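Local coordinates for protein cellulase (Clostridium cellulovorans, PDB 6UI3) that probably hydrolyses internal beta-1,4 linkages of cellulose and related plant polysaccharides, as the family 5 catalytic domain of a broad-specificity endoglucanase, at residues T239-A244 and I284-F289; I150-H155 and S220-I225. All coordinates share one frame; numbering follows the deposited sequence. Where two conformers were deposited one is given.

Interaction 1 (T239-A244 and I284-F289); sequences TTFGDA and INFTKF
Phe241 O accepts a 2.9 Å hydrogen bond from a water, and the same water accepts one of 2.9 Å from Asn285 ND2, so the two segments share a polar link at the margin of an otherwise aromatic contact. The Phe241 ring leaves its loop with CG anti to the backbone N (chi1 -179°), a torsion that sends it straight against the helix carrying Asn285, Phe286 and Phe289. There Phe286 CA sits over the middle of one face as a CH-pi contact, 3.7 Å from the Phe241 ring centroid and 14° off the normal. The Phe286 ring turns its edge to the face of Phe241 in an offset edge-to-face pair, planes at 75°, with Phe286 CD2 at 3.8 Å from Phe241 CD2. Three residues on, Phe289 CB meets Phe241 CE1 at 3.7 Å; Phe289 CG lies in plane at the edge of the Phe241 ring, and the two rings are oblique, completing a cluster of three. In the TIM barrel Phe241 stands just before Gly242, the N-cap of outer helix 243-261, and packs against the flank of the next, 280-296. Gly242 N donates to Asp245 OD2, three residues on, and Phe241 N to Asp282 OD1 of helix 280-296. Asn285 CB touches Phe241 CD1 at 3.9 Å. Leu229 of helix 227-230 and Ile249 of helix 243-261 pack against both Phe241 and Phe286.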
# COMPACT_ATOMS: atom_id res chain seq x y z
N THR A 239 3.80 0.77 25.36
CA THR A 239 4.60 -0.30 24.80
C THR A 239 3.95 -1.68 24.92
O THR A 239 4.42 -2.61 24.27
CB THR A 239 5.99 -0.36 25.45
OG1 THR A 239 5.86 -0.72 26.84
CG2 THR A 239 6.70 0.96 25.36
N THR A 240 2.93 -1.83 25.76
CA THR A 240 2.33 -3.14 26.02
C THR A 240 1.14 -3.36 25.10
O THR A 240 0.29 -2.47 24.93
CB THR A 240 1.87 -3.23 27.49
OG1 THR A 240 3.01 -3.11 28.35
CG2 THR A 240 1.14 -4.56 27.79
N PHE A 241 1.07 -4.55 24.51
CA PHE A 241 -0.09 -4.95 23.72
C PHE A 241 -1.06 -5.66 24.66
O PHE A 241 -0.80 -6.78 25.10
CB PHE A 241 0.32 -5.84 22.55
CG PHE A 241 -0.85 -6.26 21.69
CD1 PHE A 241 -1.16 -7.59 21.53
CD2 PHE A 241 -1.64 -5.32 21.04
CE1 PHE A 241 -2.24 -7.98 20.74
CE2 PHE A 241 -2.72 -5.71 20.26
CZ PHE A 241 -3.01 -7.04 20.11
N GLY A 242 -2.17 -5.00 24.98
CA GLY A 242 -3.13 -5.50 25.94
C GLY A 242 -4.55 -5.60 25.40
O GLY A 242 -4.82 -5.38 24.22
N ASP A 243 -5.46 -5.93 26.31
CA ASP A 243 -6.84 -6.24 25.93
C ASP A 243 -7.50 -5.09 25.18
O ASP A 243 -8.21 -5.32 24.19
CB ASP A 243 -7.68 -6.57 27.17
CG ASP A 243 -7.35 -7.91 27.78
OD1 ASP A 243 -6.66 -8.72 27.14
OD2 ASP A 243 -7.82 -8.15 28.91
N ALA A 244 -7.31 -3.85 25.62
CA ALA A 244 -7.98 -2.74 24.96
C ALA A 244 -7.46 -2.53 23.54
O ALA A 244 -8.21 -2.15 22.64
CB ALA A 244 -7.83 -1.46 25.77
N ILE A 284 5.52 -9.10 18.81
CA ILE A 284 5.16 -10.44 18.33
C ILE A 284 3.67 -10.68 18.55
O ILE A 284 2.94 -11.08 17.64
CB ILE A 284 6.00 -11.52 19.04
CG1 ILE A 284 7.47 -11.41 18.62
CG2 ILE A 284 5.47 -12.91 18.73
CD1 ILE A 284 8.42 -12.22 19.50
N ASN A 285 3.21 -10.42 19.77
CA ASN A 285 1.81 -10.66 20.11
C ASN A 285 0.89 -9.78 19.28
O ASN A 285 -0.14 -10.24 18.77
CB ASN A 285 1.56 -10.39 21.59
CG ASN A 285 2.32 -11.32 22.51
OD1 ASN A 285 2.79 -12.39 22.10
ND2 ASN A 285 2.43 -10.92 23.77
N PHE A 286 1.26 -8.51 19.12
CA PHE A 286 0.50 -7.60 18.27
C PHE A 286 0.39 -8.14 16.85
O PHE A 286 -0.70 -8.15 16.26
CB PHE A 286 1.19 -6.24 18.26
CG PHE A 286 0.63 -5.24 17.27
CD1 PHE A 286 1.02 -5.23 15.94
CD2 PHE A 286 -0.27 -4.27 17.68
CE1 PHE A 286 0.50 -4.28 15.05
CE2 PHE A 286 -0.77 -3.32 16.77
CZ PHE A 286 -0.39 -3.34 15.49
N THR A 287 1.51 -8.54 16.28
CA THR A 287 1.56 -8.91 14.86
C THR A 287 0.78 -10.18 14.62
O THR A 287 0.00 -10.27 13.66
CB THR A 287 3.01 -9.02 14.41
OG1 THR A 287 3.67 -7.75 14.57
CG2 THR A 287 3.12 -9.44 12.97
N LYS A 288 0.92 -11.16 15.51
CA LYS A 288 0.14 -12.39 15.41
C LYS A 288 -1.35 -12.09 15.48
O LYS A 288 -2.14 -12.54 14.65
CB LYS A 288 0.56 -13.33 16.54
CG LYS A 288 -0.31 -14.56 16.71
CD LYS A 288 -0.16 -15.52 15.56
CE LYS A 288 -1.16 -16.67 15.66
NZ LYS A 288 -1.01 -17.49 16.88
N PHE A 289 -1.75 -11.31 16.49
CA PHE A 289 -3.16 -10.98 16.66
C PHE A 289 -3.70 -10.23 15.45
O PHE A 289 -4.79 -10.52 14.95
CB PHE A 289 -3.37 -10.13 17.92
CG PHE A 289 -4.80 -9.83 18.19
CD1 PHE A 289 -5.57 -10.69 18.94
CD2 PHE A 289 -5.41 -8.72 17.64
CE1 PHE A 289 -6.92 -10.44 19.16
CE2 PHE A 289 -6.74 -8.46 17.87
CZ PHE A 289 -7.49 -9.31 18.61
O HOH W 1 1.61 -8.29 24.78

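Interaction 2 (I150-H155 and S220-I225); sequences INQPRH and SIHAYI. Unlike the reference sequence in segment 150-155: Gln152 (reference Glu).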
# COMPACT_ATOMS: atom_id res chain seq x y z
N ILE A 150 -3.98 6.22 -5.34
CA ILE A 150 -3.35 7.32 -4.61
C ILE A 150 -3.10 6.79 -3.20
O ILE A 150 -3.92 6.07 -2.66
CB ILE A 150 -4.21 8.61 -4.64
CG1 ILE A 150 -3.50 9.77 -3.94
CG2 ILE A 150 -5.60 8.36 -4.07
CD1 ILE A 150 -2.18 10.22 -4.57
N ASN A 151 -1.97 7.14 -2.59
CA ASN A 151 -1.56 6.55 -1.31
C ASN A 151 -2.46 6.98 -0.14
O ASN A 151 -3.25 6.18 0.37
CB ASN A 151 -0.09 6.91 -1.07
CG ASN A 151 0.37 6.56 0.30
OD1 ASN A 151 0.19 5.41 0.73
ND2 ASN A 151 0.94 7.50 1.01
N GLN A 152 -2.32 8.23 0.32
CA GLN A 152 -3.01 8.74 1.50
C GLN A 152 -3.64 10.09 1.17
O GLN A 152 -3.20 11.15 1.63
CB GLN A 152 -2.09 8.79 2.72
CG GLN A 152 -1.86 7.36 3.25
CD GLN A 152 -0.90 7.21 4.40
OE1 GLN A 152 -0.85 6.14 5.02
NE2 GLN A 152 -0.15 8.23 4.69
N PRO A 153 -4.68 10.07 0.33
CA PRO A 153 -5.27 11.32 -0.16
C PRO A 153 -5.90 12.13 0.96
O PRO A 153 -6.64 11.59 1.79
CB PRO A 153 -6.35 10.84 -1.15
CG PRO A 153 -6.71 9.45 -0.64
CD PRO A 153 -5.41 8.88 -0.15
N ARG A 154 -5.66 13.43 0.95
CA ARG A 154 -6.14 14.26 2.04
C ARG A 154 -6.09 15.73 1.63
O ARG A 154 -5.57 16.09 0.58
CB ARG A 154 -5.31 14.02 3.31
CG ARG A 154 -3.85 14.37 3.15
CD ARG A 154 -3.11 13.97 4.40
NE ARG A 154 -1.69 14.26 4.46
CZ ARG A 154 -0.74 13.46 4.00
NH1 ARG A 154 -1.05 12.35 3.35
NH2 ARG A 154 0.52 13.79 4.19
N HIS A 155 -6.63 16.57 2.51
CA HIS A 155 -6.44 18.02 2.44
C HIS A 155 -5.35 18.38 3.43
O HIS A 155 -5.53 18.23 4.65
CB HIS A 155 -7.74 18.72 2.80
CG HIS A 155 -7.59 20.20 3.04
ND1 HIS A 155 -7.51 21.12 2.02
CD2 HIS A 155 -7.51 20.90 4.19
CE1 HIS A 155 -7.39 22.33 2.53
NE2 HIS A 155 -7.39 22.23 3.85
N SER A 220 -8.36 0.08 -0.20
CA SER A 220 -7.04 0.22 0.40
C SER A 220 -7.16 0.90 1.76
O SER A 220 -7.67 2.02 1.86
CB SER A 220 -6.17 1.09 -0.51
OG SER A 220 -4.95 1.40 0.14
N ILE A 221 -6.69 0.22 2.80
CA ILE A 221 -6.69 0.71 4.18
C ILE A 221 -5.28 0.65 4.74
O ILE A 221 -4.57 -0.35 4.57
CB ILE A 221 -7.63 -0.15 5.06
CG1 ILE A 221 -9.10 -0.03 4.61
CG2 ILE A 221 -7.46 0.17 6.54
CD1 ILE A 221 -9.72 1.33 4.79
N HIS A 222 -4.87 1.71 5.44
CA HIS A 222 -3.62 1.74 6.19
C HIS A 222 -4.02 1.88 7.65
O HIS A 222 -4.70 2.84 8.01
CB HIS A 222 -2.73 2.92 5.77
CG HIS A 222 -2.39 2.91 4.32
ND1 HIS A 222 -1.71 3.94 3.72
CD2 HIS A 222 -2.61 1.99 3.35
CE1 HIS A 222 -1.54 3.67 2.43
NE2 HIS A 222 -2.09 2.49 2.18
N ALA A 223 -3.64 0.91 8.49
CA ALA A 223 -4.17 0.84 9.86
C ALA A 223 -3.06 0.49 10.85
O ALA A 223 -2.86 -0.68 11.24
CB ALA A 223 -5.36 -0.12 9.94
N TYR A 224 -2.33 1.52 11.27
CA TYR A 224 -1.33 1.38 12.33
C TYR A 224 -2.07 1.67 13.63
O TYR A 224 -2.04 2.77 14.18
CB TYR A 224 -0.21 2.37 12.11
CG TYR A 224 0.54 2.32 10.80
CD1 TYR A 224 1.77 1.71 10.71
CD2 TYR A 224 0.04 2.95 9.67
CE1 TYR A 224 2.50 1.71 9.53
CE2 TYR A 224 0.76 2.96 8.47
CZ TYR A 224 2.00 2.34 8.41
OH TYR A 224 2.75 2.37 7.26
N ILE A 225 -2.77 0.65 14.12
CA ILE A 225 -3.76 0.85 15.18
C ILE A 225 -3.55 -0.14 16.32
O ILE A 225 -3.14 -1.28 16.07
CB ILE A 225 -5.20 0.74 14.63
CG1 ILE A 225 -5.47 -0.61 13.97
CG2 ILE A 225 -5.49 1.93 13.69
CD1 ILE A 225 -6.95 -0.84 13.68
O HOH W 2 -3.70 3.56 -0.83
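The His222 imidazole is met by the other segment at its edge: Gln152 OE1 approaches ND1 and Asn151 OD1 approaches CE1, both near the ring plane. The contact lies at the C-terminal end of the TIM-barrel strands, where the loop after strand 145-148 faces the end of strand 217-222. The Asn-Gln-Pro run 151-153 occupies the place of the Asn-Glu-Pro motif of family 5, whose glutamate serves as the general acid/base in this family; here the position is held by Gln152, a departure from the natural sequence. His222 ND1 donates to Gln152 OE1 over 2.7 Å in a nearly straight bond (178° at the hydrogen), reaching the oxygen from slightly out of the amide plane, with amide and ring turned 51° apart. Gln152 has CG beside the backbone N (chi1 -74°), and the extended chain beyond carries OE1 to the ring edge. Gln152 CG itself passes His222 ND1 at 3.5 Å. Asn151 OD1, whose main partner is Arg64 NH2, lies 3.0 Å from His222 CE1, while Gln112 OE1 accepts from Asn151 ND2 and from Gln152 N. Gln271 of strand 267-272 touches Asn151, Gln152 and His222 alike. Within the loop, Arg154 NH1 donates a bent bond to Gln152 O (3.0 Å), on a lone pair in the carbonyl plane. Deeper in the barrel, a water bridges Asn151 O (2.9 Å) and Ser220 OG (2.7 Å).

Interaction 1 lies partly buried at the periphery of the barrel and joins the residue before helix 243-261 to helix 280-296; interaction 2 is buried near the middle of the chain and joins the loop after strand 145-148 to the end of strand 217-222. The centres of interactions 1 and 2 are about 22 Å apart. The outer contact relies on aromatic packing with one water link at its margin, the inner one on a single straight imidazole-amide bond and a water bridge, extended by Arg64 and Gln112. They meet where the segment 220-225 runs outward: Ile225 O lies 3.2 Å from Phe286 CE2, Tyr290 OH bonds Ala223 O, and Ile249 packs against both Phe286 and Ile225.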